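Local coordinates for NADP-dependent glyceraldehyde-3-phosphate dehydrogenase (Bacillus halodurans, PDB 3PRL), which probably catalyses the NADP-dependent, non-phosphorylating oxidation of glyceraldehyde 3-phosphate, as a member of the aldehyde dehydrogenase family, at residues 156-161 against 234-239; 183-188 against 212-217; 177-182 against 468-473; 256-261 against 459-464; 230-235 against 252-257. All blocks are in the same frame, centred on the assembly; numbering follows the deposited sequence.

Contact 1 of 5, residues 156-161 against 234-239; sequences VLAISP and MITFTG
The F237 ring meets I159 at its edge, close to the ring plane: its CD1 lies 3.7 Å from I159 CB, with I159 CG2 and CD1 grouped round the same ring atom. Outside the two segments, T243 and I247 of helix 241-250, L258 and L260 also pack on the F237 side chain. F237 CG stands anti to the backbone N (chi1 166°), which carries the ring along the sheet face that also bears L157, I159 and I235. There I159 CD1 reaches back across I235 and touches its CG2 at 3.8 Å. Two neighbouring parallel strands carry these groups, part of the Rossmann-like cofactor domain of aldehyde dehydrogenases. Their short axes run 12° apart, and the backbones exchange four nearly straight bonds, among them L157 N to M234 O (2.9 Å) and T236 N to L157 O (3.0 Å). On the reverse face V156 and M234 lie alongside each other, V156 CG1 meeting M234 SD at 3.8 Å, while K172 of helix 167-178 packs on A158 and T236. Beyond I159, P161 CG rests on T238 CG2 at 3.7 Å, and a water donates to T238 O at 2.9 Å and weakly to S160 O. T238 OG1 is hydrogen-bonded to K172, beside the predicted active-site E259; S160 belongs to the NADP site.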
# COMPACT_ATOMS: atom_id res chain seq x y z
N VAL D 156 -23.35 -10.84 -8.07
CA VAL D 156 -22.37 -11.92 -7.86
C VAL D 156 -23.07 -13.22 -7.57
O VAL D 156 -23.96 -13.28 -6.71
CB VAL D 156 -21.33 -11.57 -6.72
CG1 VAL D 156 -20.52 -12.78 -6.26
CG2 VAL D 156 -20.38 -10.46 -7.19
N LEU D 157 -22.70 -14.27 -8.31
CA LEU D 157 -23.23 -15.60 -8.06
C LEU D 157 -22.29 -16.34 -7.13
O LEU D 157 -21.12 -16.55 -7.46
CB LEU D 157 -23.42 -16.39 -9.36
CG LEU D 157 -23.95 -17.83 -9.13
CD1 LEU D 157 -25.44 -17.83 -8.85
CD2 LEU D 157 -23.62 -18.74 -10.30
N ALA D 158 -22.81 -16.68 -5.95
CA ALA D 158 -22.07 -17.39 -4.92
C ALA D 158 -22.65 -18.78 -4.82
O ALA D 158 -23.86 -18.95 -4.57
CB ALA D 158 -22.19 -16.68 -3.58
N ILE D 159 -21.78 -19.77 -5.03
CA ILE D 159 -22.18 -21.17 -5.01
C ILE D 159 -21.32 -21.88 -3.97
O ILE D 159 -20.11 -22.02 -4.15
CB ILE D 159 -22.00 -21.85 -6.39
CG1 ILE D 159 -22.35 -20.88 -7.53
CG2 ILE D 159 -22.82 -23.19 -6.45
CD1 ILE D 159 -21.71 -21.28 -8.88
N SER D 160 -21.95 -22.31 -2.89
CA SER D 160 -21.23 -22.89 -1.77
C SER D 160 -21.43 -24.42 -1.63
O SER D 160 -22.42 -24.95 -2.14
CB SER D 160 -21.59 -22.14 -0.48
OG SER D 160 -22.95 -22.31 -0.13
N PRO D 161 -20.49 -25.11 -0.93
CA PRO D 161 -20.49 -26.57 -0.80
C PRO D 161 -21.21 -27.07 0.47
O PRO D 161 -21.73 -26.26 1.23
CB PRO D 161 -18.99 -26.87 -0.69
CG PRO D 161 -18.45 -25.69 0.08
CD PRO D 161 -19.40 -24.51 -0.13
N MET D 234 -20.08 -11.97 -12.14
CA MET D 234 -19.00 -12.64 -11.43
C MET D 234 -19.46 -13.95 -10.79
O MET D 234 -20.55 -14.00 -10.17
CB MET D 234 -18.43 -11.71 -10.34
CG MET D 234 -17.09 -12.13 -9.74
SD MET D 234 -17.18 -13.01 -8.16
CE MET D 234 -15.43 -13.05 -7.81
N ILE D 235 -18.63 -14.99 -10.91
CA ILE D 235 -18.89 -16.27 -10.24
C ILE D 235 -17.81 -16.62 -9.22
O ILE D 235 -16.63 -16.55 -9.52
CB ILE D 235 -19.01 -17.49 -11.25
CG1 ILE D 235 -20.04 -17.21 -12.34
CG2 ILE D 235 -19.35 -18.80 -10.52
CD1 ILE D 235 -21.40 -17.03 -11.84
N THR D 236 -18.23 -16.99 -8.01
CA THR D 236 -17.32 -17.58 -7.02
C THR D 236 -17.81 -18.92 -6.47
O THR D 236 -18.90 -19.03 -5.89
CB THR D 236 -17.00 -16.61 -5.88
OG1 THR D 236 -16.15 -17.26 -4.93
CG2 THR D 236 -18.28 -16.10 -5.19
N PHE D 237 -16.99 -19.94 -6.65
CA PHE D 237 -17.47 -21.30 -6.43
C PHE D 237 -16.48 -22.14 -5.66
O PHE D 237 -15.27 -22.15 -5.94
CB PHE D 237 -17.80 -21.93 -7.79
CG PHE D 237 -17.98 -23.43 -7.77
CD1 PHE D 237 -19.25 -23.99 -7.62
CD2 PHE D 237 -16.89 -24.28 -7.92
CE1 PHE D 237 -19.42 -25.39 -7.62
CE2 PHE D 237 -17.05 -25.66 -7.91
CZ PHE D 237 -18.32 -26.21 -7.76
N THR D 238 -17.02 -22.86 -4.67
CA THR D 238 -16.28 -23.86 -3.95
C THR D 238 -17.00 -25.18 -4.12
O THR D 238 -18.22 -25.26 -3.94
CB THR D 238 -16.19 -23.52 -2.46
OG1 THR D 238 -15.55 -22.25 -2.30
CG2 THR D 238 -15.41 -24.56 -1.73
N GLY D 239 -16.25 -26.22 -4.49
CA GLY D 239 -16.82 -27.54 -4.65
C GLY D 239 -15.92 -28.53 -5.36
O GLY D 239 -14.69 -28.45 -5.25
O HOH W 1 -20.39 -27.13 -3.96

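Contact 2 of 5, residues 183-188 against 212-217; sequences VVFKPA and IQVVTG
V183 and I212 run alongside each other to the same face of the sheet, I212 CD1 meeting V183 CG1 at 3.8 Å and reaching on to F185 CB. The methyl gets there because CG1 of I212 stands anti to its own nitrogen (chi1 179°) and the chain then bends at chi2. P187 CD, from the same segment as F185, lies over the centre of one face of the F185 ring, 3.9 Å above its plane. V214 CG1 approaches F185 CD2 obliquely and meets P187 CD, the proline and valine side chains crossing at about a right angle. On the other face of the sheet V184 CG1 slants across V215 CG2 at 3.6 Å, and the same V215 methyl touches K186 CB. Three backbone bonds fix this parallel pairing, F185 N to Q213 O and V215 N to F185 O each spanning 2.7 Å. The strands belong to a beta-alpha-beta unit whose connecting helix, 192-204, covers F185 and V214. Q213 and T216 turn their polar ends to other partners, N17 and P44. K186 is a residue of the NADP site; the placement of its outer chain is uncertain, though it heads toward T216 and G217. The pairing itself thus rests on apolar side chains and backbone bonds, while the lysine's ammonium would probably help to hold the anionic cofactor.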
# COMPACT_ATOMS: atom_id res chain seq x y z
N VAL D 183 -26.17 -10.22 -4.49
CA VAL D 183 -25.89 -11.65 -4.52
C VAL D 183 -27.07 -12.52 -4.94
O VAL D 183 -28.20 -12.38 -4.45
CB VAL D 183 -25.28 -12.16 -3.18
CG1 VAL D 183 -25.12 -13.66 -3.21
CG2 VAL D 183 -23.92 -11.53 -2.91
N VAL D 184 -26.78 -13.41 -5.88
CA VAL D 184 -27.60 -14.59 -6.07
C VAL D 184 -26.87 -15.74 -5.38
O VAL D 184 -25.75 -16.08 -5.77
CB VAL D 184 -27.87 -14.86 -7.56
CG1 VAL D 184 -28.63 -16.16 -7.74
CG2 VAL D 184 -28.68 -13.72 -8.12
N PHE D 185 -27.48 -16.27 -4.32
CA PHE D 185 -26.91 -17.32 -3.48
C PHE D 185 -27.50 -18.70 -3.79
O PHE D 185 -28.71 -18.92 -3.63
CB PHE D 185 -27.12 -17.00 -2.00
CG PHE D 185 -26.60 -18.07 -1.04
CD1 PHE D 185 -25.39 -18.74 -1.28
CD2 PHE D 185 -27.31 -18.39 0.13
CE1 PHE D 185 -24.91 -19.72 -0.43
CE2 PHE D 185 -26.82 -19.37 1.01
CZ PHE D 185 -25.62 -20.03 0.74
N LYS D 186 -26.65 -19.62 -4.24
CA LYS D 186 -27.05 -21.03 -4.44
C LYS D 186 -26.28 -21.98 -3.52
O LYS D 186 -25.14 -22.33 -3.84
CB LYS D 186 -26.89 -21.46 -5.91
CG LYS D 186 -27.28 -22.94 -6.24
CD LYS D 186 -28.53 -23.41 -5.48
CE LYS D 186 -28.57 -24.91 -5.24
NZ LYS D 186 -29.31 -25.25 -3.97
N PRO D 187 -26.89 -22.41 -2.39
CA PRO D 187 -26.19 -23.37 -1.51
C PRO D 187 -26.10 -24.75 -2.13
O PRO D 187 -26.89 -25.07 -3.00
CB PRO D 187 -27.10 -23.45 -0.27
CG PRO D 187 -28.43 -22.96 -0.72
CD PRO D 187 -28.18 -21.98 -1.82
N ALA D 188 -25.15 -25.57 -1.70
CA ALA D 188 -25.25 -27.00 -1.99
C ALA D 188 -26.59 -27.46 -1.42
O ALA D 188 -27.02 -27.00 -0.34
CB ALA D 188 -24.11 -27.75 -1.35
N ILE D 212 -29.70 -9.68 -1.42
CA ILE D 212 -29.49 -11.11 -1.30
C ILE D 212 -30.74 -11.85 -1.79
O ILE D 212 -31.86 -11.60 -1.31
CB ILE D 212 -29.13 -11.52 0.17
CG1 ILE D 212 -28.93 -13.04 0.31
CG2 ILE D 212 -30.16 -10.99 1.18
CD1 ILE D 212 -27.63 -13.56 -0.31
N GLN D 213 -30.54 -12.73 -2.77
CA GLN D 213 -31.56 -13.66 -3.24
C GLN D 213 -31.03 -15.08 -3.04
O GLN D 213 -29.84 -15.34 -3.28
CB GLN D 213 -31.86 -13.41 -4.72
CG GLN D 213 -32.00 -11.93 -5.09
CD GLN D 213 -33.37 -11.35 -4.77
OE1 GLN D 213 -33.88 -11.48 -3.64
NE2 GLN D 213 -33.99 -10.72 -5.77
N VAL D 214 -31.90 -15.99 -2.58
CA VAL D 214 -31.52 -17.40 -2.44
C VAL D 214 -32.16 -18.21 -3.56
O VAL D 214 -33.37 -18.18 -3.74
CB VAL D 214 -31.93 -18.01 -1.07
CG1 VAL D 214 -31.37 -19.44 -0.93
CG2 VAL D 214 -31.47 -17.12 0.08
N VAL D 215 -31.33 -18.91 -4.33
CA VAL D 215 -31.85 -19.77 -5.37
C VAL D 215 -31.57 -21.20 -4.96
O VAL D 215 -30.44 -21.56 -4.70
CB VAL D 215 -31.29 -19.45 -6.78
CG1 VAL D 215 -31.88 -18.12 -7.29
CG2 VAL D 215 -29.75 -19.40 -6.79
N THR D 216 -32.63 -22.00 -4.87
CA THR D 216 -32.48 -23.42 -4.61
C THR D 216 -33.17 -24.21 -5.71
O THR D 216 -34.13 -23.75 -6.33
CB THR D 216 -33.03 -23.83 -3.22
OG1 THR D 216 -34.39 -23.41 -3.10
CG2 THR D 216 -32.19 -23.22 -2.10
N GLY D 217 -32.67 -25.40 -5.96
CA GLY D 217 -33.17 -26.21 -7.04
C GLY D 217 -32.25 -27.37 -7.23
O GLY D 217 -31.11 -27.36 -6.74

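Contact 3 of 5, residues 177-182 against 468-473; sequences LVTGNT and PSLLSM
With chi1 at -61°, CG of N181 lies opposite its carbonyl carbon, and this turns the amide toward M473, where ND2 donates to M473 O over 2.8 Å. The bond is somewhat bent, with an angle of 148° at the hydrogen, and the donor is tilted 22° from the carbonyl plane. T179 places its hydroxyl between its own nitrogen and carbonyl carbon, so that OG1 meets M473 CB at 3.6 Å, the two side chains crossing nearly at right angles. L470, on helix 466-472, brings its CD2 to V178 CG1 at 3.8 Å. The contact lies near the C-terminal ends of two helices: helix 167-178 ends in a Schellman motif at G180, with G180 N bonded to L177 O at 3.0 Å, and M473 follows helix 466-472. P175 and A176 of the first helix extend the surface under M473. The N181 amide has further partners, ND2 bonding to A176 O and OD1 to G154 N, while T179 OG1 is bonded to P175 O. A leucine at N181 would probably leave M473 O and A176 O without this donor and G154 N without its side-chain acceptor. One buried amide therefore serves M473 O and A176 O with its NH2 group and G154 N with its oxygen, so that buried polar groups of separate elements are satisfied together.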
# COMPACT_ATOMS: atom_id res chain seq x y z
N LEU D 177 -21.38 -8.01 -0.79
CA LEU D 177 -22.37 -6.97 -0.45
C LEU D 177 -21.70 -5.72 0.07
O LEU D 177 -22.14 -4.60 -0.24
CB LEU D 177 -23.35 -7.46 0.61
CG LEU D 177 -24.09 -8.79 0.44
CD1 LEU D 177 -24.88 -9.05 1.71
CD2 LEU D 177 -25.00 -8.82 -0.77
N VAL D 178 -20.66 -5.89 0.87
CA VAL D 178 -20.02 -4.72 1.49
C VAL D 178 -19.29 -3.85 0.47
O VAL D 178 -19.07 -2.66 0.71
CB VAL D 178 -19.11 -5.08 2.67
CG1 VAL D 178 -17.78 -5.64 2.18
CG2 VAL D 178 -18.90 -3.86 3.53
N THR D 179 -18.92 -4.44 -0.67
CA THR D 179 -18.25 -3.65 -1.72
C THR D 179 -19.27 -3.15 -2.73
O THR D 179 -18.90 -2.52 -3.74
CB THR D 179 -17.14 -4.42 -2.46
OG1 THR D 179 -17.70 -5.51 -3.19
CG2 THR D 179 -16.07 -4.93 -1.48
N GLY D 180 -20.54 -3.45 -2.48
CA GLY D 180 -21.61 -2.81 -3.22
C GLY D 180 -22.19 -3.62 -4.36
O GLY D 180 -22.92 -3.08 -5.19
N ASN D 181 -21.86 -4.91 -4.40
CA ASN D 181 -22.47 -5.87 -5.33
C ASN D 181 -23.77 -6.38 -4.70
O ASN D 181 -24.01 -6.13 -3.54
CB ASN D 181 -21.53 -7.06 -5.57
CG ASN D 181 -20.20 -6.63 -6.20
OD1 ASN D 181 -20.12 -6.51 -7.42
ND2 ASN D 181 -19.16 -6.43 -5.37
N THR D 182 -24.59 -7.08 -5.48
CA THR D 182 -25.69 -7.87 -4.93
C THR D 182 -25.40 -9.36 -5.15
O THR D 182 -24.47 -9.72 -5.88
CB THR D 182 -27.07 -7.42 -5.45
OG1 THR D 182 -27.10 -7.49 -6.89
CG2 THR D 182 -27.34 -5.98 -5.02
N PRO D 468 -8.16 -10.29 -0.46
CA PRO D 468 -8.15 -10.71 -1.87
C PRO D 468 -9.57 -10.91 -2.40
O PRO D 468 -9.83 -10.64 -3.58
CB PRO D 468 -7.41 -12.07 -1.84
CG PRO D 468 -6.52 -11.94 -0.65
CD PRO D 468 -7.29 -11.15 0.36
N SER D 469 -10.47 -11.37 -1.53
CA SER D 469 -11.89 -11.49 -1.85
C SER D 469 -12.48 -10.16 -2.26
O SER D 469 -13.18 -10.09 -3.26
CB SER D 469 -12.66 -12.06 -0.65
OG SER D 469 -12.32 -13.43 -0.52
N LEU D 470 -12.21 -9.11 -1.49
CA LEU D 470 -12.78 -7.78 -1.80
C LEU D 470 -12.40 -7.26 -3.18
O LEU D 470 -13.25 -6.66 -3.86
CB LEU D 470 -12.39 -6.77 -0.72
CG LEU D 470 -13.05 -7.11 0.62
CD1 LEU D 470 -12.30 -6.53 1.77
CD2 LEU D 470 -14.47 -6.61 0.62
N LEU D 471 -11.14 -7.49 -3.57
CA LEU D 471 -10.58 -7.10 -4.86
C LEU D 471 -11.18 -7.89 -6.01
O LEU D 471 -11.33 -7.38 -7.13
CB LEU D 471 -9.04 -7.31 -4.86
CG LEU D 471 -8.11 -6.21 -4.29
CD1 LEU D 471 -8.70 -5.45 -3.11
CD2 LEU D 471 -6.72 -6.74 -3.91
N SER D 472 -11.48 -9.15 -5.75
CA SER D 472 -12.07 -9.99 -6.77
C SER D 472 -13.54 -9.61 -6.99
O SER D 472 -14.13 -9.96 -8.02
CB SER D 472 -11.93 -11.46 -6.39
OG SER D 472 -12.69 -11.73 -5.24
N MET D 473 -14.09 -8.85 -6.05
CA MET D 473 -15.49 -8.42 -6.08
C MET D 473 -15.69 -7.06 -6.74
O MET D 473 -16.81 -6.56 -6.83
CB MET D 473 -16.07 -8.35 -4.66
CG MET D 473 -15.92 -9.62 -3.82
SD MET D 473 -17.09 -10.94 -4.20
CE MET D 473 -16.43 -12.30 -3.25

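Contact 4 of 5, residues 256-261 against 459-464; sequences VVLELG and SGLGVQ
L461 O receives the NH of L258 over 2.8 Å, with V257 CA placing a weaker CA-H contact on the same oxygen at 3.3 Å. In return L461 N donates to L258 O at 3.0 Å. Further along, L260 N reaches S459 O at 2.8 Å, but from above the carbonyl plane, 44° out of it. S459 OG is hydrogen-bonded to G261 O at a modelled distance that is very short, and has a second partner in the NH of G413. The antiparallel pairing places the short strand 460-461 at the margin of a sheet whose neighbouring strands, 234-238 and 256-259, are parallel, as befits a Rossmann-like domain. At the non-hydrogen-bonded pair of E259 with G460, the glycine's CA lies 3.1 Å from L258 O, and a CB there would run into that oxygen. On the face bearing L258, L461 CG is anti to the backbone N (chi1 -177°), letting CD2 lie obliquely against L258 CD1 at 4.0 Å; M253 and I254 of a second subunit pack on L258 and L461 respectively. On the opposite face E259, predicted to be an active-site residue, extends toward Q464. Both side chains are modelled in two conformations, and in the one given here E259 OE1 comes up to Q464 CG and makes a salt bridge to R446, while Q464 NE2 is held by A171 O.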
# COMPACT_ATOMS: atom_id res chain seq x y z
N VAL D 256 -14.19 -15.49 -12.88
CA VAL D 256 -14.59 -16.73 -12.24
C VAL D 256 -13.53 -17.19 -11.24
O VAL D 256 -12.38 -17.43 -11.60
CB VAL D 256 -14.93 -17.87 -13.25
CG1 VAL D 256 -15.52 -19.07 -12.52
CG2 VAL D 256 -15.92 -17.38 -14.28
N VAL D 257 -13.95 -17.28 -9.98
CA VAL D 257 -13.09 -17.67 -8.88
C VAL D 257 -13.52 -19.08 -8.44
O VAL D 257 -14.70 -19.34 -8.23
CB VAL D 257 -13.15 -16.62 -7.74
CG1 VAL D 257 -12.67 -17.17 -6.40
CG2 VAL D 257 -12.33 -15.37 -8.13
N LEU D 258 -12.57 -20.00 -8.37
CA LEU D 258 -12.88 -21.39 -8.01
C LEU D 258 -11.99 -21.91 -6.89
O LEU D 258 -10.77 -21.73 -6.91
CB LEU D 258 -12.75 -22.31 -9.23
CG LEU D 258 -13.50 -22.02 -10.53
CD1 LEU D 258 -12.95 -22.85 -11.69
CD2 LEU D 258 -14.98 -22.30 -10.35
N GLU D 259 -12.64 -22.53 -5.92
CA GLU D 259 -11.97 -23.29 -4.89
C GLU D 259 -12.36 -24.75 -5.09
O GLU D 259 -13.51 -25.12 -4.87
CB GLU D 259 -12.38 -22.77 -3.50
CG GLU D 259 -12.23 -21.25 -3.40
CD GLU D 259 -12.75 -20.66 -2.11
OE1 GLU D 259 -12.27 -19.58 -1.73
OE2 GLU D 259 -13.64 -21.27 -1.48
N LEU D 260 -11.41 -25.56 -5.52
CA LEU D 260 -11.70 -26.96 -5.85
C LEU D 260 -10.92 -27.94 -4.96
O LEU D 260 -10.60 -27.62 -3.81
CB LEU D 260 -11.49 -27.24 -7.36
CG LEU D 260 -12.07 -26.13 -8.26
CD1 LEU D 260 -11.66 -26.24 -9.71
CD2 LEU D 260 -13.58 -26.06 -8.15
N GLY D 261 -10.64 -29.12 -5.48
CA GLY D 261 -10.05 -30.19 -4.68
C GLY D 261 -8.57 -30.08 -4.42
O GLY D 261 -7.83 -29.35 -5.11
N SER D 459 -6.78 -27.35 -8.69
CA SER D 459 -7.29 -26.97 -7.37
C SER D 459 -8.04 -25.63 -7.28
O SER D 459 -8.71 -25.34 -6.28
CB SER D 459 -6.14 -26.97 -6.35
OG SER D 459 -5.81 -28.29 -5.96
N GLY D 460 -7.92 -24.79 -8.32
CA GLY D 460 -8.72 -23.57 -8.38
C GLY D 460 -8.28 -22.50 -9.36
O GLY D 460 -7.43 -22.73 -10.22
N LEU D 461 -8.88 -21.32 -9.21
CA LEU D 461 -8.75 -20.20 -10.12
C LEU D 461 -9.01 -18.91 -9.31
O LEU D 461 -10.00 -18.82 -8.58
CB LEU D 461 -9.74 -20.37 -11.28
CG LEU D 461 -9.82 -19.39 -12.46
CD1 LEU D 461 -8.50 -19.27 -13.18
CD2 LEU D 461 -10.92 -19.83 -13.44
N GLY D 462 -8.10 -17.95 -9.43
CA GLY D 462 -8.16 -16.72 -8.62
C GLY D 462 -7.77 -16.91 -7.17
O GLY D 462 -7.11 -17.89 -6.83
N VAL D 463 -8.17 -15.97 -6.30
CA VAL D 463 -7.69 -15.90 -4.90
C VAL D 463 -8.78 -15.51 -3.91
O VAL D 463 -9.67 -14.70 -4.23
CB VAL D 463 -6.60 -14.81 -4.71
CG1 VAL D 463 -5.60 -15.20 -3.59
CG2 VAL D 463 -5.87 -14.49 -6.02
N GLN D 464 -8.69 -16.05 -2.69
CA GLN D 464 -9.58 -15.66 -1.60
C GLN D 464 -8.80 -15.28 -0.35
O GLN D 464 -7.61 -14.96 -0.40
CB GLN D 464 -10.59 -16.78 -1.28
CG GLN D 464 -12.05 -16.42 -1.52
CD GLN D 464 -12.78 -15.95 -0.25
OE1 GLN D 464 -12.20 -15.90 0.84
NE2 GLN D 464 -14.05 -15.60 -0.40

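Contact 5 of 5, residues 230-235 against 252-257; sequences PGIDMI and KMIPVV
I235 and I254 bury the most surface here, partly against each other: I254 CD1 crosses to I235 CG1 at 3.6 Å. The same methyl touches I232 CG2 at 3.7 Å, so one terminal carbon fills the angle between two isoleucines that lie on the far segment. Its reach comes from the first torsion, chi1 74°, which sets CG1 in the tight place between nitrogen and carbonyl carbon, after which the extended chi2 carries CD1 forward. The second branch of I254, CG2, settles against I232 O at 3.4 Å. An alanine at I254 would probably open a gap beneath I232 and I235 and leave both freer to shift. M234 follows, its chain bent at chi2: the M234 and P255 side chains cross at about a right angle, CG near P255 CB, while CE arrives at V257 CG2 at 3.9 Å. Strands 234-238 and 256-259 pair in parallel here, joined as a beta-alpha-beta unit through helix 241-250, whose I247 packs on I235 and V256. I235 N donates to P255 O at 3.0 Å in the carbonyl plane, and V257 N to I235 O at 2.8 Å. Proline brings no NH, yet its carbonyl O accepts the I235 NH. Just before it, K252 forms a salt bridge to E245 of a second subunit, and M253 N bonds to S248 of that subunit. Cohesion within the chain thus rests on branched aliphatic groups and backbone bonds, while at K252 the same segment turns to charge pairing between subunits.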
# COMPACT_ATOMS: atom_id res chain seq x y z
N PRO D 230 -26.45 -13.99 -18.78
CA PRO D 230 -25.87 -12.67 -19.04
C PRO D 230 -26.01 -11.68 -17.87
O PRO D 230 -25.23 -10.72 -17.79
CB PRO D 230 -26.64 -12.17 -20.27
CG PRO D 230 -27.88 -13.00 -20.32
CD PRO D 230 -27.48 -14.33 -19.78
N GLY D 231 -26.96 -11.93 -16.96
CA GLY D 231 -27.16 -11.09 -15.78
C GLY D 231 -26.15 -11.24 -14.66
O GLY D 231 -26.18 -10.50 -13.68
N ILE D 232 -25.25 -12.22 -14.80
CA ILE D 232 -24.21 -12.51 -13.81
C ILE D 232 -22.89 -11.87 -14.25
O ILE D 232 -22.44 -12.07 -15.40
CB ILE D 232 -24.03 -14.04 -13.61
CG1 ILE D 232 -25.33 -14.71 -13.12
CG2 ILE D 232 -22.83 -14.35 -12.70
CD1 ILE D 232 -25.77 -14.35 -11.69
N ASP D 233 -22.29 -11.11 -13.34
CA ASP D 233 -21.10 -10.34 -13.65
C ASP D 233 -19.88 -10.92 -12.94
O ASP D 233 -18.79 -10.42 -13.12
CB ASP D 233 -21.31 -8.88 -13.24
CG ASP D 233 -22.60 -8.31 -13.78
OD1 ASP D 233 -22.65 -7.97 -14.98
OD2 ASP D 233 -23.60 -8.23 -13.01
N MET D 234 -20.08 -11.97 -12.14
CA MET D 234 -19.00 -12.64 -11.43
C MET D 234 -19.46 -13.95 -10.79
O MET D 234 -20.55 -14.00 -10.17
CB MET D 234 -18.43 -11.71 -10.34
CG MET D 234 -17.09 -12.13 -9.74
SD MET D 234 -17.18 -13.01 -8.16
CE MET D 234 -15.43 -13.05 -7.81
N ILE D 235 -18.63 -14.99 -10.91
CA ILE D 235 -18.89 -16.27 -10.24
C ILE D 235 -17.81 -16.62 -9.22
O ILE D 235 -16.63 -16.55 -9.52
CB ILE D 235 -19.01 -17.49 -11.25
CG1 ILE D 235 -20.04 -17.21 -12.34
CG2 ILE D 235 -19.35 -18.80 -10.52
CD1 ILE D 235 -21.40 -17.03 -11.84
N LYS D 252 -18.73 -17.29 -19.77
CA LYS D 252 -17.89 -16.44 -20.61
C LYS D 252 -18.02 -14.99 -20.19
O LYS D 252 -19.03 -14.58 -19.59
CB LYS D 252 -18.18 -16.63 -22.10
CG LYS D 252 -19.45 -15.97 -22.67
CD LYS D 252 -19.26 -15.74 -24.19
CE LYS D 252 -20.52 -15.20 -24.88
NZ LYS D 252 -20.72 -13.74 -24.68
N MET D 253 -16.96 -14.23 -20.48
CA MET D 253 -16.90 -12.77 -20.35
C MET D 253 -17.00 -12.22 -18.93
O MET D 253 -17.21 -11.00 -18.76
CB MET D 253 -17.91 -12.08 -21.25
CG MET D 253 -17.58 -12.18 -22.71
SD MET D 253 -16.03 -11.42 -23.27
CE MET D 253 -16.05 -9.79 -22.49
N ILE D 254 -16.83 -13.09 -17.94
CA ILE D 254 -16.86 -12.64 -16.55
C ILE D 254 -15.74 -13.24 -15.70
O ILE D 254 -15.14 -14.26 -16.06
CB ILE D 254 -18.25 -12.87 -15.90
CG1 ILE D 254 -18.49 -14.35 -15.59
CG2 ILE D 254 -19.36 -12.26 -16.78
CD1 ILE D 254 -19.76 -14.61 -14.78
N PRO D 255 -15.44 -12.61 -14.56
CA PRO D 255 -14.44 -13.21 -13.68
C PRO D 255 -15.02 -14.45 -13.02
O PRO D 255 -16.19 -14.45 -12.64
CB PRO D 255 -14.19 -12.12 -12.64
CG PRO D 255 -14.89 -10.88 -13.15
CD PRO D 255 -15.94 -11.31 -14.06
N VAL D 256 -14.19 -15.49 -12.88
CA VAL D 256 -14.59 -16.73 -12.24
C VAL D 256 -13.53 -17.19 -11.24
O VAL D 256 -12.38 -17.43 -11.60
CB VAL D 256 -14.93 -17.87 -13.25
CG1 VAL D 256 -15.52 -19.07 -12.52
CG2 VAL D 256 -15.92 -17.38 -14.28
N VAL D 257 -13.95 -17.28 -9.98
CA VAL D 257 -13.09 -17.67 -8.88
C VAL D 257 -13.52 -19.08 -8.44
O VAL D 257 -14.70 -19.34 -8.23
CB VAL D 257 -13.15 -16.62 -7.74
CG1 VAL D 257 -12.67 -17.17 -6.40
CG2 VAL D 257 -12.33 -15.37 -8.13

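How the contacts relate
Four of the five contacts map one sheet of the cofactor domain. Its strands run in the order 212-214, 182-186, 144-159, 234-238, 256-259, 460-461, so contacts 2, 1, 5 and 4 follow one another across it; contacts 1 and 2 have centres about 10 Å apart, contacts 2 and 4 about 19 Å. Contact 5 shares strand 234-238 with contact 1 and strand 256-259 with contact 4. Contact 3 joins helix ends flanking the sheet and spans the longest stretch of chain, enclosing contacts 2, 4 and 5. Residues distant in sequence thereby bring the NADP site and the predicted active-site glutamate together, while contacts 4 and 5 also meet a second subunit.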